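Local coordinates for protein mevalonate kinase, putative (Leishmania major, PDB 2HFS) that probably catalyses the ATP-dependent phosphorylation of (R)-mevalonate to (R)-5-phosphomevalonate, the first of three steps from mevalonate to isopentenyl diphosphate, at residues Gly20-Phe25 and Leu188-Val193; Asp62-Pro65 and Tyr70-Gln73; Gln83-His88 and Arg124-Leu129; Lys220-Asn225 and Arg257-Ser262. One frame throughout, in Å; residues are numbered along the deposited sequence. Where two conformers were deposited one is given.

Interaction 1. Residues Gly20-Phe25 and Leu188-Val193; sequences GKVILF and LYLVVV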
loop_
_atom_site.group_PDB
_atom_site.type_symbol
_atom_site.label_atom_id
_atom_site.label_comp_id
_atom_site.label_asym_id
_atom_site.label_seq_id
_atom_site.Cartn_x
_atom_site.Cartn_y
_atom_site.Cartn_z
ATOM N N GLY A 20 -3.709 -4.009 2.882
ATOM C CA GLY A 20 -3.363 -3.127 1.765
ATOM C C GLY A 20 -2.890 -1.765 2.235
ATOM O O GLY A 20 -2.913 -1.482 3.429
ATOM N N LYS A 21 -2.471 -0.927 1.285
ATOM C CA LYS A 21 -1.822 0.352 1.585
ATOM C C LYS A 21 -2.171 1.429 0.569
ATOM O O LYS A 21 -2.145 1.178 -0.634
ATOM C CB LYS A 21 -0.290 0.184 1.573
ATOM C CG LYS A 21 0.464 1.522 1.722
ATOM C CD LYS A 21 1.578 1.710 0.689
ATOM C CE LYS A 21 1.090 1.622 -0.765
ATOM N NZ LYS A 21 2.152 1.996 -1.738
ATOM N N VAL A 22 -2.458 2.637 1.052
ATOM C CA VAL A 22 -2.492 3.811 0.173
ATOM C C VAL A 22 -1.643 4.931 0.788
ATOM O O VAL A 22 -1.554 5.046 1.997
ATOM C CB VAL A 22 -3.938 4.352 -0.131
ATOM C CG1 VAL A 22 -4.867 3.229 -0.595
ATOM C CG2 VAL A 22 -4.539 5.070 1.063
ATOM N N ILE A 23 -1.022 5.747 -0.045
ATOM C CA ILE A 23 -0.340 6.921 0.473
ATOM C C ILE A 23 -1.298 8.103 0.457
ATOM O O ILE A 23 -1.771 8.525 -0.609
ATOM C CB ILE A 23 0.938 7.212 -0.322
ATOM C CG1 ILE A 23 1.874 6.011 -0.285
ATOM C CG2 ILE A 23 1.643 8.416 0.277
ATOM C CD1 ILE A 23 2.833 5.954 -1.436
ATOM N N LEU A 24 -1.613 8.618 1.644
ATOM C CA LEU A 24 -2.512 9.750 1.754
ATOM C C LEU A 24 -1.791 11.050 1.454
ATOM O O LEU A 24 -2.306 11.888 0.715
ATOM C CB LEU A 24 -3.167 9.804 3.133
ATOM C CG LEU A 24 -4.182 8.702 3.431
ATOM C CD1 LEU A 24 -4.870 9.066 4.722
ATOM C CD2 LEU A 24 -5.192 8.552 2.283
ATOM N N PHE A 25 -0.598 11.199 2.021
ATOM C CA PHE A 25 0.256 12.366 1.768
ATOM C C PHE A 25 1.707 12.015 1.554
ATOM O O PHE A 25 2.250 11.165 2.244
ATOM C CB PHE A 25 0.202 13.345 2.943
ATOM C CG PHE A 25 -1.137 14.020 3.111
ATOM C CD1 PHE A 25 -1.378 15.264 2.520
ATOM C CD2 PHE A 25 -2.145 13.421 3.849
ATOM C CE1 PHE A 25 -2.591 15.887 2.655
ATOM C CE2 PHE A 25 -3.385 14.057 3.997
ATOM C CZ PHE A 25 -3.608 15.291 3.391
ATOM N N LEU A 188 -12.107 6.470 8.030
ATOM C CA LEU A 188 -11.887 7.074 6.724
ATOM C C LEU A 188 -12.594 6.196 5.681
ATOM O O LEU A 188 -12.265 5.040 5.523
ATOM C CB LEU A 188 -10.384 7.102 6.400
ATOM C CG LEU A 188 -9.426 8.234 6.759
ATOM C CD1 LEU A 188 -9.798 9.022 7.956
ATOM C CD2 LEU A 188 -7.966 7.863 6.755
ATOM N N TYR A 189 -13.552 6.788 4.985
ATOM C CA TYR A 189 -14.258 6.156 3.900
ATOM C C TYR A 189 -13.555 6.523 2.577
ATOM O O TYR A 189 -13.647 7.669 2.118
ATOM C CB TYR A 189 -15.727 6.599 3.907
ATOM C CG TYR A 189 -16.533 6.127 5.108
ATOM C CD1 TYR A 189 -16.800 6.986 6.176
ATOM C CD2 TYR A 189 -17.043 4.830 5.169
ATOM C CE1 TYR A 189 -17.541 6.559 7.284
ATOM C CE2 TYR A 189 -17.789 4.396 6.271
ATOM C CZ TYR A 189 -18.026 5.267 7.321
ATOM O OH TYR A 189 -18.759 4.840 8.413
ATOM N N LEU A 190 -12.827 5.559 1.997
ATOM C CA LEU A 190 -12.011 5.786 0.808
ATOM C C LEU A 190 -12.599 5.190 -0.463
ATOM O O LEU A 190 -13.165 4.081 -0.446
ATOM C CB LEU A 190 -10.589 5.223 1.021
ATOM C CG LEU A 190 -9.766 5.758 2.199
ATOM C CD1 LEU A 190 -8.374 5.119 2.259
ATOM C CD2 LEU A 190 -9.640 7.264 2.108
ATOM N N VAL A 191 -12.445 5.910 -1.577
ATOM C CA VAL A 191 -12.665 5.300 -2.893
ATOM C C VAL A 191 -11.277 5.293 -3.539
ATOM O O VAL A 191 -10.647 6.334 -3.659
ATOM C CB VAL A 191 -13.657 6.085 -3.795
ATOM C CG1 VAL A 191 -13.820 5.372 -5.115
ATOM C CG2 VAL A 191 -15.022 6.220 -3.132
ATOM N N VAL A 192 -10.779 4.115 -3.888
ATOM C CA VAL A 192 -9.491 4.037 -4.551
ATOM C C VAL A 192 -9.739 3.579 -5.977
ATOM O O VAL A 192 -10.558 2.685 -6.212
ATOM C CB VAL A 192 -8.504 3.101 -3.831
ATOM C CG1 VAL A 192 -7.138 3.084 -4.562
ATOM C CG2 VAL A 192 -8.344 3.504 -2.356
ATOM N N VAL A 193 -9.045 4.196 -6.929
ATOM C CA VAL A 193 -9.345 3.969 -8.360
ATOM C C VAL A 193 -8.085 3.540 -9.107
ATOM O O VAL A 193 -7.050 4.203 -9.009
ATOM C CB VAL A 193 -9.926 5.258 -9.002
ATOM C CG1 VAL A 193 -10.202 5.066 -10.474
ATOM C CG2 VAL A 193 -11.184 5.721 -8.284
#

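Interaction 2. Residues Asp62-Pro65 and Tyr70-Gln73; sequences DQRP and YIAQ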
loop_
_atom_site.group_PDB
_atom_site.type_symbol
_atom_site.label_atom_id
_atom_site.label_comp_id
_atom_site.label_asym_id
_atom_site.label_seq_id
_atom_site.Cartn_x
_atom_site.Cartn_y
_atom_site.Cartn_z
ATOM N N ASP A 62 -3.286 -19.438 -5.659
ATOM C CA ASP A 62 -3.479 -18.001 -5.549
ATOM C C ASP A 62 -4.868 -17.637 -6.045
ATOM O O ASP A 62 -5.143 -17.614 -7.273
ATOM C CB ASP A 62 -2.391 -17.263 -6.358
ATOM C CG ASP A 62 -2.305 -15.780 -6.025
ATOM O OD1 ASP A 62 -3.288 -15.219 -5.482
ATOM O OD2 ASP A 62 -1.286 -15.104 -6.301
ATOM N N GLN A 63 -5.750 -17.353 -5.088
ATOM C CA GLN A 63 -7.138 -17.024 -5.397
ATOM C C GLN A 63 -7.569 -15.601 -5.049
ATOM O O GLN A 63 -8.754 -15.295 -5.004
ATOM C CB GLN A 63 -8.077 -18.041 -4.758
ATOM C CG GLN A 63 -7.697 -19.466 -5.050
ATOM C CD GLN A 63 -8.881 -20.378 -5.220
ATOM O OE1 GLN A 63 -10.015 -20.032 -4.859
ATOM N NE2 GLN A 63 -8.622 -21.570 -5.779
ATOM N N ARG A 64 -6.605 -14.720 -4.845
ATOM C CA ARG A 64 -6.891 -13.291 -4.678
ATOM C C ARG A 64 -7.693 -12.713 -5.855
ATOM O O ARG A 64 -7.492 -13.126 -7.011
ATOM C CB ARG A 64 -5.579 -12.505 -4.515
ATOM C CG ARG A 64 -4.738 -12.933 -3.363
ATOM C CD ARG A 64 -3.407 -12.231 -3.327
ATOM N NE ARG A 64 -2.516 -12.629 -4.409
ATOM C CZ ARG A 64 -1.474 -11.918 -4.805
ATOM N NH1 ARG A 64 -1.205 -10.759 -4.201
ATOM N NH2 ARG A 64 -0.688 -12.367 -5.789
ATOM N N PRO A 65 -8.601 -11.775 -5.572
ATOM C CA PRO A 65 -9.365 -11.121 -6.606
ATOM C C PRO A 65 -8.563 -10.035 -7.326
ATOM O O PRO A 65 -8.988 -8.881 -7.390
ATOM C CB PRO A 65 -10.553 -10.513 -5.837
ATOM C CG PRO A 65 -10.031 -10.227 -4.475
ATOM C CD PRO A 65 -8.990 -11.314 -4.221
ATOM N N TYR A 70 -2.748 -9.580 -13.514
ATOM C CA TYR A 70 -1.838 -9.190 -12.442
ATOM C C TYR A 70 -1.110 -10.396 -11.857
ATOM O O TYR A 70 0.103 -10.361 -11.695
ATOM C CB TYR A 70 -2.538 -8.403 -11.327
ATOM C CG TYR A 70 -1.610 -8.118 -10.139
ATOM C CD1 TYR A 70 -0.930 -6.913 -10.043
ATOM C CD2 TYR A 70 -1.408 -9.075 -9.128
ATOM C CE1 TYR A 70 -0.064 -6.649 -8.978
ATOM C CE2 TYR A 70 -0.524 -8.819 -8.048
ATOM C CZ TYR A 70 0.123 -7.593 -7.987
ATOM O OH TYR A 70 0.970 -7.283 -6.947
ATOM N N ILE A 71 -1.851 -11.446 -11.519
ATOM C CA ILE A 71 -1.214 -12.587 -10.862
ATOM C C ILE A 71 -0.203 -13.266 -11.795
ATOM O O ILE A 71 0.895 -13.613 -11.369
ATOM C CB ILE A 71 -2.246 -13.578 -10.289
ATOM C CG1 ILE A 71 -2.898 -12.984 -9.024
ATOM C CG2 ILE A 71 -1.576 -14.936 -9.986
ATOM C CD1 ILE A 71 -4.021 -13.809 -8.464
ATOM N N ALA A 72 -0.562 -13.420 -13.072
ATOM C CA ALA A 72 0.344 -14.045 -14.053
ATOM C C ALA A 72 1.618 -13.232 -14.208
ATOM O O ALA A 72 2.706 -13.778 -14.224
ATOM C CB ALA A 72 -0.352 -14.222 -15.417
ATOM N N GLN A 73 1.465 -11.918 -14.269
ATOM C CA GLN A 73 2.579 -11.015 -14.518
ATOM C C GLN A 73 3.548 -10.849 -13.320
ATOM O O GLN A 73 4.706 -10.454 -13.507
ATOM C CB GLN A 73 2.025 -9.674 -15.024
ATOM C CG GLN A 73 1.769 -9.567 -16.558
ATOM C CD GLN A 73 1.166 -10.814 -17.238
ATOM O OE1 GLN A 73 1.887 -11.769 -17.566
ATOM N NE2 GLN A 73 -0.136 -10.772 -17.509
HETATM O O HOH W 1 1.217 -9.453 -5.167
#

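Interaction 3. Residues Gln83-His88 and Arg124-Leu129; sequences QLVLDH and RALSEL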
loop_
_atom_site.group_PDB
_atom_site.type_symbol
_atom_site.label_atom_id
_atom_site.label_comp_id
_atom_site.label_asym_id
_atom_site.label_seq_id
_atom_site.Cartn_x
_atom_site.Cartn_y
_atom_site.Cartn_z
ATOM N N GLN A 83 10.462 -17.456 -1.526
ATOM C CA GLN A 83 11.667 -18.193 -1.197
ATOM C C GLN A 83 12.543 -17.379 -0.249
ATOM O O GLN A 83 13.152 -17.927 0.667
ATOM C CB GLN A 83 12.431 -18.638 -2.455
ATOM C CG GLN A 83 13.552 -19.640 -2.149
ATOM C CD GLN A 83 13.022 -20.898 -1.478
ATOM O OE1 GLN A 83 12.158 -21.575 -2.027
ATOM N NE2 GLN A 83 13.531 -21.204 -0.290
ATOM N N LEU A 84 12.573 -16.066 -0.452
ATOM C CA LEU A 84 13.303 -15.160 0.442
ATOM C C LEU A 84 12.818 -15.264 1.881
ATOM O O LEU A 84 13.619 -15.286 2.830
ATOM C CB LEU A 84 13.150 -13.733 -0.053
ATOM C CG LEU A 84 14.187 -13.431 -1.149
ATOM C CD1 LEU A 84 13.920 -12.102 -1.787
ATOM C CD2 LEU A 84 15.593 -13.476 -0.552
ATOM N N VAL A 85 11.494 -15.324 2.031
ATOM C CA VAL A 85 10.863 -15.453 3.347
ATOM C C VAL A 85 11.157 -16.828 3.964
ATOM O O VAL A 85 11.513 -16.921 5.141
ATOM C CB VAL A 85 9.343 -15.195 3.264
ATOM C CG1 VAL A 85 8.638 -15.478 4.628
ATOM C CG2 VAL A 85 9.083 -13.759 2.784
ATOM N N LEU A 86 11.004 -17.890 3.176
ATOM C CA LEU A 86 11.320 -19.226 3.678
ATOM C C LEU A 86 12.762 -19.301 4.181
ATOM O O LEU A 86 13.002 -19.776 5.298
ATOM C CB LEU A 86 11.079 -20.290 2.604
ATOM C CG LEU A 86 9.608 -20.493 2.247
ATOM C CD1 LEU A 86 9.425 -21.388 1.002
ATOM C CD2 LEU A 86 8.887 -21.086 3.406
ATOM N N ASP A 87 13.700 -18.827 3.365
ATOM C CA ASP A 87 15.132 -18.807 3.743
ATOM C C ASP A 87 15.366 -17.974 5.006
ATOM O O ASP A 87 16.100 -18.389 5.899
ATOM C CB ASP A 87 16.001 -18.288 2.597
ATOM C CG ASP A 87 15.994 -19.211 1.380
ATOM O OD1 ASP A 87 15.785 -20.432 1.548
ATOM O OD2 ASP A 87 16.177 -18.792 0.218
ATOM N N HIS A 88 14.729 -16.808 5.079
ATOM C CA HIS A 88 14.859 -15.921 6.231
ATOM C C HIS A 88 14.359 -16.582 7.504
ATOM O O HIS A 88 14.942 -16.413 8.570
ATOM C CB HIS A 88 14.092 -14.618 5.989
ATOM C CG HIS A 88 14.084 -13.692 7.165
ATOM N ND1 HIS A 88 15.187 -12.953 7.544
ATOM C CD2 HIS A 88 13.102 -13.380 8.044
ATOM C CE1 HIS A 88 14.879 -12.221 8.601
ATOM N NE2 HIS A 88 13.625 -12.474 8.932
ATOM N N ARG A 124 3.271 -14.352 8.630
ATOM C CA ARG A 124 2.373 -14.647 9.740
ATOM C C ARG A 124 1.936 -16.114 9.754
ATOM O O ARG A 124 1.975 -16.754 10.799
ATOM C CB ARG A 124 1.154 -13.708 9.716
ATOM C CG ARG A 124 1.477 -12.251 10.124
ATOM C CD ARG A 124 0.242 -11.423 10.503
ATOM N NE ARG A 124 0.559 -10.030 10.823
ATOM C CZ ARG A 124 1.133 -9.619 11.949
ATOM N NH1 ARG A 124 1.488 -10.490 12.900
ATOM N NH2 ARG A 124 1.371 -8.330 12.122
ATOM N N ALA A 125 1.530 -16.642 8.597
ATOM C CA ALA A 125 1.113 -18.056 8.505
ATOM C C ALA A 125 2.247 -19.021 8.820
ATOM O O ALA A 125 2.018 -20.037 9.472
ATOM C CB ALA A 125 0.528 -18.358 7.140
ATOM N N LEU A 126 3.452 -18.713 8.340
ATOM C CA LEU A 126 4.637 -19.500 8.668
ATOM C C LEU A 126 4.879 -19.458 10.173
ATOM O O LEU A 126 5.158 -20.504 10.800
ATOM C CB LEU A 126 5.872 -19.001 7.896
ATOM C CG LEU A 126 5.871 -19.245 6.379
ATOM C CD1 LEU A 126 7.007 -18.442 5.701
ATOM C CD2 LEU A 126 6.017 -20.743 6.064
ATOM N N SER A 127 4.772 -18.260 10.759
ATOM C CA SER A 127 4.929 -18.141 12.199
ATOM C C SER A 127 3.952 -19.076 12.895
ATOM O O SER A 127 4.328 -19.792 13.829
ATOM C CB SER A 127 4.702 -16.700 12.671
ATOM O OG SER A 127 4.901 -16.605 14.077
ATOM N N GLU A 128 2.703 -19.091 12.431
ATOM C CA GLU A 128 1.740 -20.011 13.024
ATOM C C GLU A 128 2.193 -21.460 12.883
ATOM O O GLU A 128 2.303 -22.175 13.875
ATOM C CB GLU A 128 0.332 -19.865 12.456
ATOM C CG GLU A 128 -0.631 -20.820 13.152
ATOM C CD GLU A 128 -2.088 -20.668 12.781
ATOM O OE1 GLU A 128 -2.456 -19.679 12.133
ATOM O OE2 GLU A 128 -2.877 -21.563 13.164
ATOM N N LEU A 129 2.460 -21.882 11.650
ATOM C CA LEU A 129 2.625 -23.292 11.360
ATOM C C LEU A 129 3.886 -23.844 12.002
ATOM O O LEU A 129 3.893 -24.975 12.489
ATOM C CB LEU A 129 2.653 -23.524 9.859
ATOM C CG LEU A 129 2.365 -24.973 9.443
ATOM C CD1 LEU A 129 0.870 -25.142 9.312
ATOM C CD2 LEU A 129 3.024 -25.247 8.115
#

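Interaction 4. Residues Lys220-Asn225 and Arg257-Ser262; sequences KRLYDN and RQIDVS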
loop_
_atom_site.group_PDB
_atom_site.type_symbol
_atom_site.label_atom_id
_atom_site.label_comp_id
_atom_site.label_asym_id
_atom_site.label_seq_id
_atom_site.Cartn_x
_atom_site.Cartn_y
_atom_site.Cartn_z
ATOM N N LYS A 220 12.831 23.340 -4.356
ATOM C CA LYS A 220 12.826 23.698 -2.947
ATOM C C LYS A 220 11.552 24.448 -2.593
ATOM O O LYS A 220 11.000 24.261 -1.510
ATOM C CB LYS A 220 14.066 24.531 -2.583
ATOM C CG LYS A 220 14.103 25.002 -1.131
ATOM C CD LYS A 220 14.080 23.857 -0.118
ATOM C CE LYS A 220 14.338 24.391 1.295
ATOM N NZ LYS A 220 14.009 23.381 2.334
ATOM N N ARG A 221 11.070 25.295 -3.504
ATOM C CA ARG A 221 9.789 25.962 -3.242
ATOM C C ARG A 221 8.638 24.944 -3.100
ATOM O O ARG A 221 7.891 24.998 -2.131
ATOM C CB ARG A 221 9.460 27.020 -4.298
ATOM C CG ARG A 221 8.210 27.803 -3.953
ATOM C CD ARG A 221 7.777 28.848 -4.982
ATOM N NE ARG A 221 7.172 28.280 -6.188
ATOM C CZ ARG A 221 7.694 28.387 -7.413
ATOM N NH1 ARG A 221 7.065 27.851 -8.456
ATOM N NH2 ARG A 221 8.842 29.034 -7.600
ATOM N N LEU A 222 8.518 24.017 -4.049
ATOM C CA LEU A 222 7.458 22.989 -3.998
ATOM C C LEU A 222 7.576 22.066 -2.783
ATOM O O LEU A 222 6.571 21.655 -2.190
ATOM C CB LEU A 222 7.475 22.150 -5.276
ATOM C CG LEU A 222 7.391 22.941 -6.574
ATOM C CD1 LEU A 222 7.429 22.003 -7.793
ATOM C CD2 LEU A 222 6.140 23.840 -6.573
ATOM N N TYR A 223 8.813 21.720 -2.447
ATOM C CA TYR A 223 9.118 20.921 -1.268
ATOM C C TYR A 223 8.660 21.606 0.025
ATOM O O TYR A 223 8.078 20.965 0.905
ATOM C CB TYR A 223 10.625 20.653 -1.202
ATOM C CG TYR A 223 11.019 19.879 0.028
ATOM C CD1 TYR A 223 11.375 20.535 1.204
ATOM C CD2 TYR A 223 11.002 18.485 0.027
ATOM C CE1 TYR A 223 11.722 19.817 2.350
ATOM C CE2 TYR A 223 11.355 17.762 1.161
ATOM C CZ TYR A 223 11.711 18.431 2.316
ATOM O OH TYR A 223 12.053 17.706 3.431
ATOM N N ASP A 224 8.926 22.902 0.167
ATOM C CA ASP A 224 8.535 23.564 1.415
ATOM C C ASP A 224 7.026 23.714 1.444
ATOM O O ASP A 224 6.400 23.550 2.489
ATOM C CB ASP A 224 9.191 24.928 1.573
ATOM C CG ASP A 224 10.687 24.842 1.789
ATOM O OD1 ASP A 224 11.182 23.819 2.318
ATOM O OD2 ASP A 224 11.436 25.780 1.451
ATOM N N ASN A 225 6.463 24.010 0.277
ATOM C CA ASN A 225 5.021 24.047 0.082
ATOM C C ASN A 225 4.417 22.745 0.576
ATOM O O ASN A 225 3.374 22.750 1.231
ATOM C CB ASN A 225 4.679 24.280 -1.402
ATOM C CG ASN A 225 4.915 25.740 -1.843
ATOM O OD1 ASN A 225 5.246 26.606 -1.026
ATOM N ND2 ASN A 225 4.742 26.010 -3.136
ATOM N N ARG A 257 1.182 17.432 -9.339
ATOM C CA ARG A 257 1.092 17.866 -10.727
ATOM C C ARG A 257 2.298 18.739 -11.094
ATOM O O ARG A 257 2.794 18.655 -12.208
ATOM C CB ARG A 257 -0.185 18.665 -10.993
ATOM C CG ARG A 257 -1.499 17.933 -10.784
ATOM C CD ARG A 257 -2.673 18.742 -11.305
ATOM N NE ARG A 257 -2.584 18.959 -12.755
ATOM C CZ ARG A 257 -3.430 19.721 -13.446
ATOM N NH1 ARG A 257 -4.429 20.335 -12.822
ATOM N NH2 ARG A 257 -3.273 19.873 -14.757
ATOM N N GLN A 258 2.778 19.546 -10.143
ATOM C CA GLN A 258 3.857 20.509 -10.395
ATOM C C GLN A 258 5.243 19.872 -10.435
ATOM O O GLN A 258 6.186 20.499 -10.912
ATOM C CB GLN A 258 3.825 21.651 -9.372
ATOM C CG GLN A 258 2.499 22.414 -9.367
ATOM C CD GLN A 258 2.509 23.647 -8.490
ATOM O OE1 GLN A 258 3.373 24.516 -8.627
ATOM N NE2 GLN A 258 1.513 23.757 -7.629
ATOM N N ILE A 259 5.368 18.641 -9.938
ATOM C CA ILE A 259 6.611 17.879 -10.117
ATOM C C ILE A 259 6.463 16.869 -11.253
ATOM O O ILE A 259 7.274 15.944 -11.400
ATOM C CB ILE A 259 7.100 17.203 -8.812
ATOM C CG1 ILE A 259 6.034 16.259 -8.239
ATOM C CG2 ILE A 259 7.546 18.255 -7.804
ATOM C CD1 ILE A 259 6.615 15.184 -7.333
ATOM N N ASP A 260 5.402 17.069 -12.038
ATOM C CA ASP A 260 5.125 16.295 -13.237
ATOM C C ASP A 260 4.985 14.785 -12.979
ATOM O O ASP A 260 5.564 13.973 -13.717
ATOM C CB ASP A 260 6.231 16.575 -14.268
ATOM C CG ASP A 260 5.947 15.976 -15.623
ATOM O OD1 ASP A 260 4.774 15.948 -16.036
ATOM O OD2 ASP A 260 6.860 15.501 -16.340
ATOM N N VAL A 261 4.267 14.408 -11.918
ATOM C CA VAL A 261 3.995 12.978 -11.682
ATOM C C VAL A 261 2.522 12.591 -11.828
ATOM O O VAL A 261 2.152 11.464 -11.532
ATOM C CB VAL A 261 4.581 12.445 -10.334
ATOM C CG1 VAL A 261 6.107 12.677 -10.260
ATOM C CG2 VAL A 261 3.877 13.058 -9.119
ATOM N N SER A 262 1.681 13.508 -12.300
ATOM C CA SER A 262 0.301 13.117 -12.663
ATOM C C SER A 262 0.228 12.672 -14.127
ATOM O O SER A 262 1.263 12.477 -14.761
ATOM C CB SER A 262 -0.728 14.213 -12.340
ATOM O OG SER A 262 -2.061 13.729 -12.552
#

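Interaction 1. Residues Gly20-Phe25 and Leu188-Val193
Between V22 and L24 on one strand and L188, L190 and V192 on the other there is no ring face or edge to describe: the contact is methyl against methyl. The two aromatic rings nearby serve other neighbours, F25 turning to helix 242-258, where it meets L245, L248 and M249, and Y189 to S299 and R302 at helix 299-312. V22 uses both of its branches. With CG1 anti to its own carbonyl carbon (chi1 -50°), the two methyls divide, CG1 of V22 lying 3.9 Å from CG2 of V192, and CG2 of V22 4.0 Å from CD1 of L190. In both pairs the side chains run past one another in opposite directions. L24 and L188 instead extend head-on, tip to tip, with CD1 of L24 3.9 Å from CD2 of L188. The short strand segments are nearly perpendicular, at 98°, with axes 10.2 Å apart, which is the geometry of layers packed through side chains and not of neighbours in one sheet. A classic beta bulge places L24 and F25 together opposite I37. The alternation along 188-193 sends V191 and V193 to helix 299-312 and the contacting residues to the other side. Strand 17-25, from the N-terminal sheet, thus packs on the face of the four-stranded antiparallel sheet away from helix 299-312, a sheet whose 2-3-1-4 order is that of the ferredoxin-like C-terminal domain of GHMP kinases.

Interaction 2. Residues Asp62-Pro65 and Tyr70-Gln73
I71 meets D62 because each side chain is turned toward the other: the carboxylate of D62 lies opposite its backbone N (chi1 -166°), while I71 holds CG1 beside its own N and its extended chi2 carries CD1 outward to the carboxylate, and a bend at chi3 of R64 (-69°) folds the guanidinium back to the same place. The isoleucine lies against the carboxylate, with CD1 of I71 3.4 Å from OD1 of D62 and CG2 of I71 3.7 Å from OD2 of D62. CD1 of I71 also approaches the carbonyl O of R64, at 3.8 Å. The guanidinium passes the isoleucine at a slant, NH2 of R64 being 4.0 Å from CG1 of I71.

What fixes the polar half is a side-on, two-point salt bridge. NE of R64 donates to OD1 of D62 over 2.9 Å in a nearly straight bond (168°), and NH2 of R64 reaches OD2 of D62 at 2.8 Å; both oxygens use their syn lone pairs, so the two flat groups are locked against rotation. The pairing lies in the connection of a beta-alpha-beta unit, in which strand 58-62 leads through a loop into helix 70-88 and the chain returns as the parallel strand 97-103. I102 of that returning strand touches both D62 and R64, and P108 touches R64 and Y70.

NH2 of R64 also nears the edge of the Y70 ring at CE2. A water, in the plane of both the guanidinium and the ring, accepts from NH1 of R64 at 2.9 Å and is hydrogen-bonded to OH of Y70 at 2.8 Å.

Interaction 3. Residues Gln83-His88 and Arg124-Leu129
L126 points from helix 114-130 at V85 and L86 of helix 70-88, a helix-to-helix contact within the N-terminal domain of this GHMP kinase. One leucine therefore meets two consecutive residues of the opposing helix, and it meets them at different inclinations. Against V85 the leucine passes obliquely, and CD1 of L126 comes within 3.5 Å of CG1 of V85, a tight methyl contact. The valine presents that branch because CG1 lies opposite its backbone N, at chi1 174°. Against L86 the two side chains stand at about a right angle, with CD2 of L86 3.9 Å from CD2 of L126 and 4.0 Å from CD1 of L126, so that a single methyl of L86 is placed over the fork of L126. The bond from the backbone of L86 does not itself aim at the partner helix; only the far end of the side chain arrives there.

All three residues are buried. V85 packs as well on V119, F122 and S123 of helix 114-130 and on S142 of helix 136-146, while L126 touches L49 of strand 36-52, where its helix packs on the N-terminal sheet. On the exposed side of helix 70-88, Q83 and D87 are joined one turn apart: NE2 of Q83 donates to OD1 of D87 over 3.0 Å, approaching 49° out of the carboxylate plane and staying close to the plane of its own amide.

Interaction 4. Residues Lys220-Asn225 and Arg257-Ser262
L222 supplies the whole of one side of this contact: its CD1 is shared between I259 and the backbone of Q258, while its CD2 meets the side-chain amide of Q258. CD1 of L222 sits 3.7 Å from CG2 of I259 and equally 3.7 Å from the backbone O of Q258. CD2 of L222 lies 3.5 Å from OE1 of Q258, whose extended chain passes the leucine at an angle; this is packing of a methyl on an amide oxygen. L222 and I259 run past each other in opposite directions. I259 turns CG1 into the crowded position between its backbone N and carbonyl carbon (chi1 58°), which leaves CG2 for the leucine.

Q258 and I259 lie where a Schellman motif ends helix 242-258. D260, with its positive phi of 59°, is the C-prime residue: its N bonds to O of R257 at 3.1 Å, and the N of V261 returns to the O of C256.

Farther out, L222 rests also on L255 of that helix and on M211 of helix 201-214, and I259 touches H28. Within helix 216-239, NZ of K220 forms a salt bridge with OD1 of D224 at 2.9 Å, met on the syn lone pair of that oxygen.

Overall arrangement
From the N terminus, strand 17-25 opens interaction 1, which closes only at strand 188-194 and so brings the N-terminal sheet onto the C-terminal one. Nested inside this long loop are two contacts in series. Interaction 2 closes the short loop leading into helix 70-88, and interaction 3 joins the end of the same helix to helix 114-130; their centres are 20 Å apart. Interaction 4 follows after interaction 1 has closed, linking helix 216-239 to the end of helix 242-258. It lies across the chain's centre from interactions 2 and 3, its centre about 40 Å from that of interaction 3. None of the four loops cross.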